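Local coordinates for Lmo2119 protein (Listeria monocytogenes serovar 1/2a, PDB 5HQH) that is of unknown function but supplies, in this fragment, an elongated, strand-rich YbbR-like domain of a longer protein that carries a signal sequence, at residues G42-S45 and I46-A50. Numbering follows the deposited sequence. Where two conformers were deposited one is given.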
# COMPACT_ATOMS: atom_id res chain seq x y z
N GLY A 42 -16.72 -4.02 -8.93
CA GLY A 42 -17.71 -4.77 -8.15
C GLY A 42 -19.05 -4.10 -8.22
O GLY A 42 -19.26 -3.28 -9.10
N PRO A 43 -19.93 -4.40 -7.24
CA PRO A 43 -21.27 -3.81 -7.25
C PRO A 43 -21.21 -2.31 -7.17
O PRO A 43 -20.43 -1.74 -6.37
CB PRO A 43 -21.91 -4.41 -5.99
CG PRO A 43 -21.24 -5.72 -5.83
CD PRO A 43 -19.81 -5.46 -6.23
N ARG A 44 -22.02 -1.64 -7.98
CA ARG A 44 -22.01 -0.19 -8.06
C ARG A 44 -22.05 0.57 -6.74
O ARG A 44 -21.25 1.50 -6.54
CB ARG A 44 -23.14 0.29 -8.97
CG ARG A 44 -23.22 1.80 -9.01
CD ARG A 44 -23.80 2.31 -10.29
NE ARG A 44 -23.96 3.76 -10.20
CZ ARG A 44 -23.04 4.67 -10.50
NH1 ARG A 44 -21.82 4.33 -10.93
NH2 ARG A 44 -23.36 5.94 -10.39
N SER A 45 -22.93 0.19 -5.83
CA SER A 45 -23.07 0.92 -4.60
C SER A 45 -21.79 0.85 -3.77
O SER A 45 -21.40 1.83 -3.14
CB SER A 45 -24.24 0.40 -3.76
OG SER A 45 -24.02 -0.93 -3.30
N ILE A 46 -21.16 -0.32 -3.75
CA ILE A 46 -19.94 -0.56 -2.98
C ILE A 46 -18.74 0.13 -3.62
O ILE A 46 -17.92 0.75 -2.91
CB ILE A 46 -19.71 -2.08 -2.80
CG1 ILE A 46 -20.96 -2.69 -2.12
CG2 ILE A 46 -18.48 -2.34 -1.95
CD1 ILE A 46 -20.89 -4.18 -1.89
N VAL A 47 -18.63 0.06 -4.95
CA VAL A 47 -17.55 0.78 -5.66
C VAL A 47 -17.66 2.29 -5.40
O VAL A 47 -16.68 2.97 -5.09
CB VAL A 47 -17.55 0.49 -7.17
CG1 VAL A 47 -16.61 1.43 -7.93
CG2 VAL A 47 -17.16 -0.95 -7.45
N GLN A 48 -18.86 2.81 -5.55
CA GLN A 48 -19.05 4.23 -5.38
C GLN A 48 -18.81 4.72 -3.95
O GLN A 48 -18.25 5.80 -3.76
CB GLN A 48 -20.41 4.67 -5.92
CG GLN A 48 -20.51 4.52 -7.43
CD GLN A 48 -19.48 5.36 -8.18
OE1 GLN A 48 -19.23 6.52 -7.86
NE2 GLN A 48 -18.84 4.74 -9.16
N SER A 49 -19.19 3.93 -2.94
CA SER A 49 -18.92 4.31 -1.56
C SER A 49 -17.43 4.31 -1.31
O SER A 49 -16.92 5.20 -0.64
CB SER A 49 -19.65 3.38 -0.58
OG SER A 49 -19.25 3.63 0.76
N ALA A 50 -16.72 3.33 -1.87
CA ALA A 50 -15.27 3.24 -1.66
C ALA A 50 -14.58 4.43 -2.32
O ALA A 50 -13.63 4.99 -1.78
CB ALA A 50 -14.74 1.94 -2.23
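Val47 and Pro43 meet in the first turn of helix 44-53, the one helix of this YbbR-like domain, with Pro43, directly after strand 35-42, in the N-cap position. The proline carbonyl accepts the bond that closes the turn, Val47 N to Pro43 O at 2.9 Å, nearly straight at 173°. Gln48 N to Arg44 O (2.9 Å) and Ser49 N to Ser45 O (3.1 Å) continue the pattern. The tight side is that of Val47, which is buried; its CG2, anti to its own carbonyl carbon and beside its backbone N, is the methyl turned to Gly42, 3.4 Å from Gly42 N. The same valine touches Asp9 and Glu11 of strand 9-21 and Leu83, which seats the start of the helix against the sheet; Gly42 is itself tied to Asp9 through the backbone.

The outer side is looser: Pro43, Arg44 and Ser45 are exposed. Pro43 CB and Ile46 CD1 stand 4.2 Å apart, and Ile46, partly exposed, lies against Ser80, Arg82 and Leu83. Arg44, extended from CG to NE, crosses Gln48, guanidinium and amide planes 33° apart. Arg44 NH1 and Gln48 NE2, both donors, come within 3.5 Å without bonding to each other; NE2 donates to Asp9 OD2 and Glu11 OE2, and Asp9 OD2 also makes a long, weak ion pair with NH1. The bend at chi2 brings the Gln48 amide there, while chi1 (-67°) sets CG over one guanidinium face, offset toward the rim and 3.7 Å from Arg44 NH1.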